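Local atomic coordinates of beta-lactamase-related domain-containing protein (Bacteroides dorei DSM 17855, PDB entry 5TGF), a protein that is uncharacterised but, as a member of the beta-lactamase-related family, is probably a serine hydrolase acting through an SxxK-type nucleophile. Residues Gly288-Tyr293 / Ile307-Gly312; Val54-Ala59 / Leu203-Asn208; Glu280-Ser285 / Trp295-Asp300; Phe213-Tyr218 / Gly301-Phe306. One frame throughout, in Å; residues are numbered along the deposited sequence.

How the contacts relate
Contacts 3 and 4 share the main antiparallel sheet, their centres about 10 Å apart: strand 293-297 pairs with strand 281-285 in contact 3 and lies next to strand 302-307, against which helix 207-218 packs in contact 4. That helix starts in contact 2. Where the strands run out, residues 288-293 and 307-312 form contact 1, with Tyr293 N probably bonded to Phe306 O of contact 4. Contact 2, centred about 9 Å from contact 1, brings the presumed nucleophile Ser58 beside it, and Trp289 CD1 is 3.6 Å from Ala57 CB. A glycerol about 3 Å from the Trp289 side chain marks this end as a possible pocket. Contact 3 lies farthest from contact 1, about 21 Å between centres.

Contact 1 of 4, residues Gly288-Tyr293 / Ile307-Gly312; sequences GWAGAY and IAHVQG
The loop entering strand 293-297 makes a type I beta turn from Gly288 to Gly291, with Trp289 packed on Ala57 near the residues of the probable SxxK motif, and Ala290 in it meets His309 and Val310 just beyond strand 302-307. One backbone hydrogen bond joins the two segments: Val310 N reaches Ala290 O at 2.8 Å, in the carbonyl plane and on a lone pair, though with a bent N-H angle of 145°. The same oxygen lies 3.4 Å from His309 CA in a CA-H...O contact. The Ala290 methyl sits squarely over the His309 ring, CB 3.6 Å from its centroid and almost on the normal. It also lies over the face of the neighbouring Trp289 ring, so this single carbon fills the corner between two aromatic planes set at 86°. Trp289 and His309 touch obliquely there, CH2 to CE1 at 3.7 Å, while Trp289 CZ3 meets Val310 CG1 at 3.9 Å across the end of the indole. With CG anti to the backbone N (chi1 -168°), the His309 imidazole swings back to Ala290 although its CB points away. His309 ND1 then donates to the carbonyl Val310 O at 2.9 Å, the acceptor lying close to the ring plane. Beyond the segments, His309 NE2 bonds to His195 NE2, and Trp289 NE1 to Gly194 O. Both imidazole nitrogens are therefore engaged while the methyl presses on one face, an arrangement that leaves the ring little freedom to turn about its CB-CG bond.

Contact 2 of 4, residues Val54-Ala59 / Leu203-Asn208; sequences VYVASA and LCTTLN
Val54 and Thr205 exchange two backbone hydrogen bonds: Val54 N gives to Thr205 O at 2.8 Å, and Thr205 N returns one to Val54 O at 2.9 Å. Val56 N then donates to Leu203 O at 3.0 Å. That carbonyl is gripped twice, since water 1 donates to Leu203 O at 2.8 Å while accepting from Ala57 N at 2.8 Å. Water 2 closes a second bridge, donating to Ala57 O at 2.9 Å and accepting from Leu203 N at 3.1 Å. The result is a small two-stranded antiparallel sheet continued by water, and it leads directly into the SxxK pattern: Ser58, the probable nucleophile, follows, its OG bonded to Lys61 NZ and Tyr147 OH. On one face of the sheet Cys204 SG lies over the middle of the Tyr55 ring, 4.0 Å from its centroid, carried there by a first torsion that sets it anti to its own N (chi1 -170°). Beyond the strand, Val56 turns both methyls to Thr205 CG2, and its CG2 also touches Leu203. The hydroxyl of Thr205 is engaged by Ser184 OG, and Thr206, as N-cap of helix 207-218, offers OG1 to Asp209 N.

Contact 3 of 4, residues Glu280-Ser285 / Trp295-Asp300; sequences EAYQIS and WINKRD
Strands 283-285 and 295-297 run antiparallel at 174°, their axes 4.7 Å apart, with Ile284 and Ile296 as the hydrogen-bonded pair between the non-hydrogen-bonded pairs Gln283-Asn297 and Ser285-Trp295. They are the two arms of a beta hairpin inside the main sheet. Ile284 N bonds to Ile296 O at 3.0 Å and Ile296 N to Ile284 O at 2.9 Å. Farther on, Lys298 N closes on Tyr282 O at 2.7 Å. Toward strand 270-274, Tyr282 and Gln283 form a classic beta bulge opposite Leu273, where the chain turns a corner.

At that corner the Arg299 guanidinium lies flat on one face of the Tyr282 ring, the planes 8° apart and the centres 3.9 Å apart, a stack that is also a cation-pi contact. The arginine's extended chain brings CD over the same face, so aliphatic and charged parts share the ring. Tyr282 CG stands between its backbone N and carbonyl carbon, which turns the ring to the Arg299 side. A long, weak ion pair links Arg299 NH2 with Asp275.

On the face shared by Gln283 and Asn297 the two amides meet at a steep 73°. Asn297 ND2 donates to Gln283 OE1 at 2.9 Å within its own amide plane but from a position tilted out of the acceptor's, while Gln283 NE2 goes on to Glu272 OE1. The other end of the asparagine amide makes an Asx motif: Asp300 N donates to Asn297 OD1 at 2.8 Å, approaching from above the carbonyl plane.

Contact 4 of 4, residues Phe213-Tyr218 / Gly301-Phe306; sequences FLKMIY and GVYGFF
Tyr303, on strand 302-307, lays its ring against the end of helix 207-218, packed on the antiparallel sheet as in the beta-lactamase fold; the axes of 213-218 and 302-306 approach to 8.6 Å and run nearly antiparallel at 157°. The turn of helix at Leu214 and Lys215 lies over one face of this ring, with Lys215 CA 4.0 Å from its centroid. Tyr303 gets there with CG placed between its backbone N and carbonyl carbon (chi1 62°), which lifts the ring off the strand toward the helix. The two CD atoms of the ring meet different neighbours: CD1 touches Leu214 CB at 3.8 Å, and CD2 touches Tyr218 CG at 3.7 Å. The two tyrosine side chains cross at about a right angle, but their ring planes are inclined by only 42° and neither stack nor meet edge to face. The extended Lys215 chain crosses the hydroxyl end of the ring at a slant, its CG 3.4 Å from Tyr303 OH. Leu214 reaches farther along the strand and sets CD1 against Gly304 O and Phe305 CB. At the other end Gly301, with Val302, forms a G1 beta bulge facing Asn297, and Tyr218 OH comes to 3.1 Å from Gly301 CA.

Contact 1 of 4, residues Gly288-Tyr293 / Ile307-Gly312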
loop_
_atom_site.group_PDB
_atom_site.type_symbol
_atom_site.label_atom_id
_atom_site.label_comp_id
_atom_site.label_asym_id
_atom_site.label_seq_id
_atom_site.Cartn_x
_atom_site.Cartn_y
_atom_site.Cartn_z
ATOM N N GLY A 288 -2.399 -2.420 -6.372
ATOM C CA GLY A 288 -2.335 -1.253 -7.264
ATOM C C GLY A 288 -3.250 -1.452 -8.454
ATOM O O GLY A 288 -3.551 -2.579 -8.804
ATOM N N TRP A 289 -3.636 -0.364 -9.100
ATOM C CA TRP A 289 -4.620 -0.413 -10.169
ATOM C C TRP A 289 -4.153 -1.286 -11.346
ATOM O O TRP A 289 -4.988 -1.813 -12.087
ATOM C CB TRP A 289 -4.983 0.989 -10.678
ATOM C CG TRP A 289 -3.841 1.723 -11.377
ATOM C CD1 TRP A 289 -2.938 2.549 -10.767
ATOM C CD2 TRP A 289 -3.507 1.740 -12.770
ATOM N NE1 TRP A 289 -2.038 3.015 -11.661
ATOM C CE2 TRP A 289 -2.373 2.578 -12.910
ATOM C CE3 TRP A 289 -4.017 1.111 -13.906
ATOM C CZ2 TRP A 289 -1.743 2.790 -14.133
ATOM C CZ3 TRP A 289 -3.399 1.352 -15.149
ATOM C CH2 TRP A 289 -2.279 2.184 -15.240
ATOM N N ALA A 290 -2.827 -1.351 -11.563
ATOM C CA ALA A 290 -2.251 -1.985 -12.745
ATOM C C ALA A 290 -1.844 -3.438 -12.537
ATOM O O ALA A 290 -1.235 -4.053 -13.445
ATOM C CB ALA A 290 -1.053 -1.168 -13.261
ATOM N N GLY A 291 -2.216 -4.018 -11.402
ATOM C CA GLY A 291 -2.091 -5.451 -11.194
ATOM C C GLY A 291 -1.168 -5.935 -10.085
ATOM O O GLY A 291 -1.277 -7.073 -9.664
ATOM N N ALA A 292 -0.327 -5.059 -9.541
ATOM C CA ALA A 292 0.529 -5.443 -8.429
ATOM C C ALA A 292 -0.352 -5.808 -7.215
ATOM O O ALA A 292 -1.267 -5.039 -6.841
ATOM C CB ALA A 292 1.481 -4.309 -8.061
ATOM N N TYR A 293 -0.093 -6.959 -6.625
ATOM C CA TYR A 293 -0.895 -7.464 -5.498
ATOM C C TYR A 293 0.021 -8.121 -4.466
ATOM O O TYR A 293 0.403 -9.302 -4.627
ATOM C CB TYR A 293 -1.902 -8.472 -5.981
ATOM C CG TYR A 293 -2.823 -8.961 -4.872
ATOM C CD1 TYR A 293 -3.822 -8.135 -4.347
ATOM C CD2 TYR A 293 -2.752 -10.257 -4.421
ATOM C CE1 TYR A 293 -4.666 -8.589 -3.340
ATOM C CE2 TYR A 293 -3.582 -10.719 -3.428
ATOM C CZ TYR A 293 -4.549 -9.883 -2.894
ATOM O OH TYR A 293 -5.356 -10.374 -1.875
ATOM N N ILE A 307 3.782 -9.245 -9.213
ATOM C CA ILE A 307 4.191 -7.967 -9.801
ATOM C C ILE A 307 4.020 -8.012 -11.327
ATOM O O ILE A 307 4.358 -9.001 -12.000
ATOM C CB ILE A 307 5.615 -7.564 -9.393
ATOM C CG1 ILE A 307 5.884 -6.098 -9.702
ATOM C CG2 ILE A 307 6.654 -8.476 -10.024
ATOM C CD1 ILE A 307 7.251 -5.626 -9.192
ATOM N N ALA A 308 3.424 -6.947 -11.858
ATOM C CA ALA A 308 3.093 -6.806 -13.236
ATOM C C ALA A 308 2.477 -5.422 -13.448
ATOM O O ALA A 308 2.148 -4.741 -12.471
ATOM C CB ALA A 308 2.112 -7.889 -13.670
ATOM N N HIS A 309 2.334 -5.030 -14.706
ATOM C CA HIS A 309 1.717 -3.741 -15.062
ATOM C C HIS A 309 0.823 -3.974 -16.279
ATOM O O HIS A 309 1.284 -4.298 -17.363
ATOM C CB HIS A 309 2.757 -2.646 -15.332
ATOM C CG HIS A 309 2.172 -1.264 -15.407
ATOM N ND1 HIS A 309 1.211 -0.907 -16.336
ATOM C CD2 HIS A 309 2.349 -0.176 -14.621
ATOM C CE1 HIS A 309 0.836 0.347 -16.118
ATOM N NE2 HIS A 309 1.494 0.801 -15.076
ATOM N N VAL A 310 -0.471 -3.808 -16.085
ATOM C CA VAL A 310 -1.476 -4.052 -17.156
ATOM C C VAL A 310 -1.148 -3.208 -18.385
ATOM O O VAL A 310 -0.581 -2.089 -18.292
ATOM C CB VAL A 310 -2.926 -3.780 -16.617
ATOM C CG1 VAL A 310 -3.160 -2.271 -16.497
ATOM C CG2 VAL A 310 -4.003 -4.434 -17.474
ATOM N N GLN A 311 -1.440 -3.766 -19.550
ATOM C CA GLN A 311 -1.444 -2.961 -20.777
ATOM C C GLN A 311 -2.867 -2.675 -21.164
ATOM O O GLN A 311 -3.729 -3.550 -21.070
ATOM C CB GLN A 311 -0.631 -3.560 -21.938
ATOM C CG GLN A 311 -0.875 -4.991 -22.374
ATOM C CD GLN A 311 0.385 -5.659 -23.017
ATOM O OE1 GLN A 311 1.363 -4.982 -23.412
ATOM N NE2 GLN A 311 0.357 -7.005 -23.126
ATOM N N GLY A 312 -3.120 -1.418 -21.496
ATOM C CA GLY A 312 -4.461 -0.956 -21.801
ATOM C C GLY A 312 -5.192 -0.612 -20.528
ATOM O O GLY A 312 -4.581 -0.299 -19.516
#

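Contact 2 of 4, residues Val54-Ala59 / Leu203-Asn208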
loop_
_atom_site.group_PDB
_atom_site.type_symbol
_atom_site.label_atom_id
_atom_site.label_comp_id
_atom_site.label_asym_id
_atom_site.label_seq_id
_atom_site.Cartn_x
_atom_site.Cartn_y
_atom_site.Cartn_z
ATOM N N VAL A 54 9.319 -2.316 -11.786
ATOM C CA VAL A 54 7.962 -2.029 -12.204
ATOM C C VAL A 54 7.414 -0.895 -11.351
ATOM O O VAL A 54 7.605 -0.867 -10.120
ATOM C CB VAL A 54 7.047 -3.270 -12.054
ATOM C CG1 VAL A 54 5.661 -2.962 -12.588
ATOM C CG2 VAL A 54 7.598 -4.491 -12.772
ATOM N N TYR A 55 6.697 0.024 -11.992
ATOM C CA TYR A 55 5.889 1.016 -11.260
ATOM C C TYR A 55 4.601 0.372 -10.746
ATOM O O TYR A 55 3.774 -0.060 -11.534
ATOM C CB TYR A 55 5.553 2.182 -12.167
ATOM C CG TYR A 55 6.760 3.046 -12.433
ATOM C CD1 TYR A 55 7.193 3.942 -11.472
ATOM C CD2 TYR A 55 7.503 2.910 -13.612
ATOM C CE1 TYR A 55 8.369 4.670 -11.649
ATOM C CE2 TYR A 55 8.674 3.663 -13.813
ATOM C CZ TYR A 55 9.107 4.490 -12.809
ATOM O OH TYR A 55 10.234 5.277 -12.953
ATOM N N VAL A 56 4.494 0.224 -9.434
ATOM C CA VAL A 56 3.422 -0.624 -8.829
ATOM C C VAL A 56 2.284 0.172 -8.198
ATOM O O VAL A 56 1.340 -0.396 -7.581
ATOM C CB VAL A 56 3.989 -1.584 -7.771
ATOM C CG1 VAL A 56 4.964 -2.552 -8.435
ATOM C CG2 VAL A 56 4.644 -0.845 -6.625
ATOM N N ALA A 57 2.329 1.484 -8.380
ATOM C CA ALA A 57 1.226 2.356 -7.947
ATOM C C ALA A 57 0.877 2.156 -6.477
ATOM O O ALA A 57 1.781 2.200 -5.646
ATOM C CB ALA A 57 0.038 2.144 -8.866
ATOM N N SER A 58 -0.378 1.853 -6.141
ATOM C CA SER A 58 -0.792 1.813 -4.738
ATOM C C SER A 58 -0.192 0.689 -3.935
ATOM O O SER A 58 -0.338 0.698 -2.717
ATOM C CB SER A 58 -2.296 1.769 -4.597
ATOM O OG SER A 58 -2.838 2.955 -5.125
ATOM N N ALA A 59 0.507 -0.253 -4.564
ATOM C CA ALA A 59 1.276 -1.206 -3.763
ATOM C C ALA A 59 2.281 -0.513 -2.855
ATOM O O ALA A 59 2.621 -1.033 -1.785
ATOM C CB ALA A 59 1.923 -2.283 -4.623
ATOM N N LEU A 203 5.802 4.430 -6.120
ATOM C CA LEU A 203 6.790 3.376 -5.887
ATOM C C LEU A 203 7.127 2.575 -7.149
ATOM O O LEU A 203 6.233 2.079 -7.885
ATOM C CB LEU A 203 6.331 2.423 -4.763
ATOM C CG LEU A 203 7.355 1.320 -4.441
ATOM C CD1 LEU A 203 8.644 1.899 -3.861
ATOM C CD2 LEU A 203 6.808 0.309 -3.452
ATOM N N CYS A 204 8.420 2.531 -7.431
ATOM C CA CYS A 204 9.010 1.622 -8.403
ATOM C C CYS A 204 9.782 0.553 -7.611
ATOM O O CYS A 204 10.551 0.910 -6.727
ATOM C CB CYS A 204 9.961 2.406 -9.297
ATOM S SG CYS A 204 10.552 1.484 -10.738
ATOM N N THR A 205 9.534 -0.731 -7.895
ATOM C CA THR A 205 10.141 -1.819 -7.140
ATOM C C THR A 205 10.285 -3.098 -7.984
ATOM O O THR A 205 10.089 -3.093 -9.179
ATOM C CB THR A 205 9.377 -2.062 -5.828
ATOM O OG1 THR A 205 10.166 -2.839 -4.908
ATOM C CG2 THR A 205 8.048 -2.714 -6.058
ATOM N N THR A 206 10.739 -4.160 -7.343
ATOM C CA THR A 206 10.909 -5.455 -8.009
ATOM C C THR A 206 10.241 -6.514 -7.152
ATOM O O THR A 206 9.984 -6.288 -5.964
ATOM C CB THR A 206 12.397 -5.792 -8.165
ATOM O OG1 THR A 206 12.996 -5.889 -6.870
ATOM C CG2 THR A 206 13.144 -4.707 -8.943
ATOM N N LEU A 207 10.069 -7.707 -7.708
ATOM C CA LEU A 207 9.601 -8.834 -6.930
ATOM C C LEU A 207 10.530 -9.112 -5.742
ATOM O O LEU A 207 10.035 -9.234 -4.608
ATOM C CB LEU A 207 9.502 -10.089 -7.781
ATOM C CG LEU A 207 9.089 -11.364 -7.019
ATOM C CD1 LEU A 207 7.646 -11.229 -6.540
ATOM C CD2 LEU A 207 9.290 -12.632 -7.833
ATOM N N ASN A 208 11.855 -9.145 -5.985
ATOM C CA ASN A 208 12.812 -9.505 -4.939
ATOM C C ASN A 208 12.830 -8.459 -3.833
ATOM O O ASN A 208 12.817 -8.817 -2.668
ATOM C CB ASN A 208 14.228 -9.717 -5.513
ATOM C CG ASN A 208 14.328 -10.969 -6.373
ATOM O OD1 ASN A 208 13.508 -11.891 -6.256
ATOM N ND2 ASN A 208 15.304 -10.987 -7.291
HETATM O O HOH W 1 4.223 3.422 -9.233
HETATM O O HOH W 2 3.426 4.118 -4.127
#

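Contact 3 of 4, residues Glu280-Ser285 / Trp295-Asp300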
loop_
_atom_site.group_PDB
_atom_site.type_symbol
_atom_site.label_atom_id
_atom_site.label_comp_id
_atom_site.label_asym_id
_atom_site.label_seq_id
_atom_site.Cartn_x
_atom_site.Cartn_y
_atom_site.Cartn_z
ATOM N N GLU A 280 -9.449 -8.648 14.657
ATOM C CA GLU A 280 -8.153 -8.750 14.033
ATOM C C GLU A 280 -8.335 -9.039 12.523
ATOM O O GLU A 280 -9.157 -9.857 12.106
ATOM C CB GLU A 280 -7.294 -9.867 14.681
ATOM C CG GLU A 280 -6.951 -9.648 16.153
ATOM C CD GLU A 280 -5.753 -8.717 16.367
ATOM O OE1 GLU A 280 -5.984 -7.528 16.649
ATOM O OE2 GLU A 280 -4.590 -9.175 16.250
ATOM N N ALA A 281 -7.507 -8.394 11.715
ATOM C CA ALA A 281 -7.451 -8.692 10.288
ATOM C C ALA A 281 -6.426 -9.816 10.080
ATOM O O ALA A 281 -5.323 -9.789 10.633
ATOM C CB ALA A 281 -7.047 -7.443 9.506
ATOM N N TYR A 282 -6.823 -10.832 9.348
ATOM C CA TYR A 282 -5.938 -11.954 9.062
ATOM C C TYR A 282 -5.558 -12.056 7.591
ATOM O O TYR A 282 -4.665 -12.829 7.222
ATOM C CB TYR A 282 -6.563 -13.259 9.589
ATOM C CG TYR A 282 -7.827 -13.731 8.929
ATOM C CD1 TYR A 282 -7.794 -14.454 7.749
ATOM C CD2 TYR A 282 -9.064 -13.506 9.519
ATOM C CE1 TYR A 282 -8.953 -14.899 7.141
ATOM C CE2 TYR A 282 -10.239 -13.943 8.913
ATOM C CZ TYR A 282 -10.164 -14.662 7.734
ATOM O OH TYR A 282 -11.290 -15.107 7.117
ATOM N N GLN A 283 -6.155 -11.233 6.756
ATOM C CA GLN A 283 -5.596 -10.996 5.406
ATOM C C GLN A 283 -5.519 -9.495 5.147
ATOM O O GLN A 283 -6.516 -8.769 5.304
ATOM C CB GLN A 283 -6.412 -11.698 4.330
ATOM C CG GLN A 283 -5.706 -11.705 2.965
ATOM C CD GLN A 283 -6.337 -12.663 1.965
ATOM O OE1 GLN A 283 -6.025 -13.846 1.967
ATOM N NE2 GLN A 283 -7.224 -12.149 1.105
ATOM N N ILE A 284 -4.323 -9.045 4.826
ATOM C CA ILE A 284 -4.018 -7.647 4.581
ATOM C C ILE A 284 -3.302 -7.528 3.199
ATOM O O ILE A 284 -2.524 -8.405 2.780
ATOM C CB ILE A 284 -3.087 -7.129 5.701
ATOM C CG1 ILE A 284 -3.836 -7.101 7.053
ATOM C CG2 ILE A 284 -2.557 -5.728 5.398
ATOM C CD1 ILE A 284 -2.902 -7.224 8.217
ATOM N N SER A 285 -3.588 -6.438 2.488
ATOM C CA SER A 285 -3.036 -6.225 1.162
ATOM C C SER A 285 -2.900 -4.755 0.834
ATOM O O SER A 285 -3.401 -3.877 1.560
ATOM C CB SER A 285 -3.956 -6.862 0.134
ATOM O OG SER A 285 -5.085 -6.006 -0.021
ATOM N N TRP A 295 0.208 -9.443 -0.488
ATOM C CA TRP A 295 -0.656 -9.789 0.626
ATOM C C TRP A 295 0.013 -10.619 1.691
ATOM O O TRP A 295 1.024 -11.313 1.436
ATOM C CB TRP A 295 -1.903 -10.498 0.127
ATOM C CG TRP A 295 -1.748 -11.966 -0.113
ATOM C CD1 TRP A 295 -2.245 -12.971 0.671
ATOM C CD2 TRP A 295 -1.163 -12.606 -1.256
ATOM N NE1 TRP A 295 -1.910 -14.198 0.133
ATOM C CE2 TRP A 295 -1.310 -14.007 -1.077
ATOM C CE3 TRP A 295 -0.539 -12.136 -2.424
ATOM C CZ2 TRP A 295 -0.805 -14.954 -2.000
ATOM C CZ3 TRP A 295 -0.034 -13.070 -3.345
ATOM C CH2 TRP A 295 -0.205 -14.465 -3.137
ATOM N N ILE A 296 -0.615 -10.608 2.855
ATOM C CA ILE A 296 -0.291 -11.530 3.930
ATOM C C ILE A 296 -1.605 -12.183 4.368
ATOM O O ILE A 296 -2.629 -11.493 4.542
ATOM C CB ILE A 296 0.333 -10.790 5.103
ATOM C CG1 ILE A 296 1.731 -10.282 4.745
ATOM C CG2 ILE A 296 0.370 -11.652 6.346
ATOM C CD1 ILE A 296 2.325 -9.421 5.843
ATOM N N ASN A 297 -1.588 -13.509 4.543
ATOM C CA ASN A 297 -2.686 -14.231 5.193
ATOM C C ASN A 297 -2.143 -14.952 6.429
ATOM O O ASN A 297 -1.379 -15.945 6.320
ATOM C CB ASN A 297 -3.365 -15.201 4.230
ATOM C CG ASN A 297 -4.613 -15.858 4.846
ATOM O OD1 ASN A 297 -4.547 -16.472 5.913
ATOM N ND2 ASN A 297 -5.752 -15.675 4.209
ATOM N N LYS A 298 -2.474 -14.417 7.595
ATOM C CA LYS A 298 -1.908 -14.949 8.837
ATOM C C LYS A 298 -2.404 -16.356 9.173
ATOM O O LYS A 298 -1.713 -17.089 9.836
ATOM C CB LYS A 298 -2.159 -14.011 10.005
ATOM C CG LYS A 298 -1.500 -12.650 9.828
ATOM C CD LYS A 298 -1.755 -11.774 11.033
ATOM C CE LYS A 298 -1.579 -10.307 10.679
ATOM N NZ LYS A 298 -1.450 -9.479 11.893
ATOM N N ARG A 299 -3.617 -16.695 8.766
ATOM C CA ARG A 299 -4.151 -18.014 9.009
ATOM C C ARG A 299 -3.466 -19.077 8.163
ATOM O O ARG A 299 -3.160 -20.141 8.686
ATOM C CB ARG A 299 -5.644 -18.032 8.750
ATOM C CG ARG A 299 -6.400 -17.300 9.844
ATOM C CD ARG A 299 -7.823 -17.801 9.915
ATOM N NE ARG A 299 -8.585 -17.046 10.902
ATOM C CZ ARG A 299 -9.906 -16.994 10.921
ATOM N NH1 ARG A 299 -10.606 -17.662 9.998
ATOM N NH2 ARG A 299 -10.518 -16.283 11.867
ATOM N N ASP A 300 -3.181 -18.760 6.899
ATOM C CA ASP A 300 -2.357 -19.619 6.020
ATOM C C ASP A 300 -0.883 -19.642 6.417
ATOM O O ASP A 300 -0.173 -20.524 6.011
ATOM C CB ASP A 300 -2.409 -19.153 4.567
ATOM C CG ASP A 300 -3.805 -19.197 3.960
ATOM O OD1 ASP A 300 -4.639 -19.961 4.494
ATOM O OD2 ASP A 300 -4.042 -18.469 2.937
#

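Contact 4 of 4, residues Phe213-Tyr218 / Gly301-Phe306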
loop_
_atom_site.group_PDB
_atom_site.type_symbol
_atom_site.label_atom_id
_atom_site.label_comp_id
_atom_site.label_asym_id
_atom_site.label_seq_id
_atom_site.Cartn_x
_atom_site.Cartn_y
_atom_site.Cartn_z
ATOM N N PHE A 213 10.463 -6.724 1.997
ATOM C CA PHE A 213 9.562 -5.890 2.774
ATOM C C PHE A 213 8.456 -6.700 3.476
ATOM O O PHE A 213 8.229 -6.520 4.666
ATOM C CB PHE A 213 8.902 -4.825 1.854
ATOM C CG PHE A 213 7.843 -4.014 2.543
ATOM C CD1 PHE A 213 8.184 -3.052 3.470
ATOM C CD2 PHE A 213 6.489 -4.289 2.340
ATOM C CE1 PHE A 213 7.210 -2.337 4.153
ATOM C CE2 PHE A 213 5.496 -3.574 3.020
ATOM C CZ PHE A 213 5.859 -2.595 3.935
ATOM N N LEU A 214 7.770 -7.553 2.716
ATOM C CA LEU A 214 6.661 -8.367 3.245
ATOM C C LEU A 214 7.138 -9.358 4.345
ATOM O O LEU A 214 6.480 -9.514 5.376
ATOM C CB LEU A 214 5.972 -9.127 2.117
ATOM C CG LEU A 214 5.029 -8.316 1.214
ATOM C CD1 LEU A 214 4.585 -9.177 0.048
ATOM C CD2 LEU A 214 3.850 -7.757 1.984
ATOM N N LYS A 215 8.321 -9.930 4.150
ATOM C CA LYS A 215 8.930 -10.799 5.167
ATOM C C LYS A 215 9.090 -10.045 6.488
ATOM O O LYS A 215 8.726 -10.556 7.559
ATOM C CB LYS A 215 10.279 -11.325 4.685
ATOM C CG LYS A 215 10.940 -12.339 5.626
ATOM C CD LYS A 215 12.348 -12.730 5.201
ATOM C CE LYS A 215 12.927 -13.751 6.197
ATOM N NZ LYS A 215 14.321 -14.137 5.856
HETATM N N MSE A 216 9.633 -8.835 6.422
HETATM C CA MSE A 216 9.734 -7.964 7.580
HETATM C C MSE A 216 8.403 -7.750 8.248
HETATM O O MSE A 216 8.301 -7.832 9.473
HETATM C CB MSE A 216 10.401 -6.641 7.187
HETATM C CG MSE A 216 10.657 -5.734 8.400
HETATM SE SE MSE A 216 9.166 -4.478 8.710
HETATM C CE MSE A 216 9.281 -3.413 7.051
ATOM N N ILE A 217 7.368 -7.394 7.477
ATOM C CA ILE A 217 6.061 -7.156 8.050
ATOM C C ILE A 217 5.503 -8.435 8.681
ATOM O O ILE A 217 4.882 -8.383 9.753
ATOM C CB ILE A 217 5.069 -6.615 6.959
ATOM C CG1 ILE A 217 5.511 -5.223 6.504
ATOM C CG2 ILE A 217 3.663 -6.512 7.481
ATOM C CD1 ILE A 217 5.396 -4.125 7.544
ATOM N N TYR A 218 5.667 -9.547 7.982
ATOM C CA TYR A 218 5.179 -10.854 8.430
ATOM C C TYR A 218 5.795 -11.249 9.780
ATOM O O TYR A 218 5.151 -11.917 10.586
ATOM C CB TYR A 218 5.478 -11.941 7.390
ATOM C CG TYR A 218 4.908 -13.293 7.807
ATOM C CD1 TYR A 218 3.565 -13.582 7.608
ATOM C CD2 TYR A 218 5.710 -14.273 8.403
ATOM C CE1 TYR A 218 3.008 -14.788 8.022
ATOM C CE2 TYR A 218 5.171 -15.502 8.782
ATOM C CZ TYR A 218 3.804 -15.731 8.595
ATOM O OH TYR A 218 3.213 -16.921 8.929
ATOM N N GLY A 301 -0.421 -18.619 7.122
ATOM C CA GLY A 301 1.003 -18.403 7.364
ATOM C C GLY A 301 1.773 -17.998 6.102
ATOM O O GLY A 301 2.943 -18.356 5.939
ATOM N N VAL A 302 1.094 -17.273 5.213
ATOM C CA VAL A 302 1.579 -16.961 3.887
ATOM C C VAL A 302 1.860 -15.452 3.728
ATOM O O VAL A 302 1.093 -14.597 4.229
ATOM C CB VAL A 302 0.546 -17.413 2.822
ATOM C CG1 VAL A 302 0.768 -16.708 1.525
ATOM C CG2 VAL A 302 0.606 -18.924 2.588
ATOM N N TYR A 303 2.951 -15.130 3.040
ATOM C CA TYR A 303 3.041 -13.853 2.339
ATOM C C TYR A 303 3.411 -14.072 0.870
ATOM O O TYR A 303 4.035 -15.074 0.514
ATOM C CB TYR A 303 3.955 -12.862 3.060
ATOM C CG TYR A 303 5.401 -13.291 3.182
ATOM C CD1 TYR A 303 6.323 -12.896 2.243
ATOM C CD2 TYR A 303 5.846 -14.041 4.266
ATOM C CE1 TYR A 303 7.638 -13.275 2.315
ATOM C CE2 TYR A 303 7.192 -14.390 4.383
ATOM C CZ TYR A 303 8.073 -14.005 3.380
ATOM O OH TYR A 303 9.399 -14.347 3.398
ATOM N N GLY A 304 2.867 -13.227 -0.007
ATOM C CA GLY A 304 3.159 -13.289 -1.412
ATOM C C GLY A 304 3.085 -11.953 -2.137
ATOM O O GLY A 304 2.471 -10.960 -1.667
ATOM N N PHE A 305 3.560 -11.968 -3.366
ATOM C CA PHE A 305 3.526 -10.756 -4.177
ATOM C C PHE A 305 3.468 -11.177 -5.624
ATOM O O PHE A 305 4.304 -11.978 -6.079
ATOM C CB PHE A 305 4.747 -9.896 -3.899
ATOM C CG PHE A 305 4.766 -8.586 -4.657
ATOM C CD1 PHE A 305 3.616 -7.804 -4.747
ATOM C CD2 PHE A 305 5.956 -8.060 -5.120
ATOM C CE1 PHE A 305 3.627 -6.563 -5.356
ATOM C CE2 PHE A 305 5.984 -6.830 -5.749
ATOM C CZ PHE A 305 4.816 -6.084 -5.891
ATOM N N PHE A 306 2.469 -10.675 -6.345
ATOM C CA PHE A 306 2.458 -10.729 -7.812
ATOM C C PHE A 306 2.762 -9.329 -8.348
ATOM O O PHE A 306 2.066 -8.328 -7.998
ATOM C CB PHE A 306 1.089 -11.207 -8.316
ATOM C CG PHE A 306 0.889 -11.087 -9.797
ATOM C CD1 PHE A 306 1.492 -11.992 -10.684
ATOM C CD2 PHE A 306 0.043 -10.129 -10.321
ATOM C CE1 PHE A 306 1.250 -11.905 -12.055
ATOM C CE2 PHE A 306 -0.178 -10.027 -11.672
ATOM C CZ PHE A 306 0.452 -10.904 -12.549
#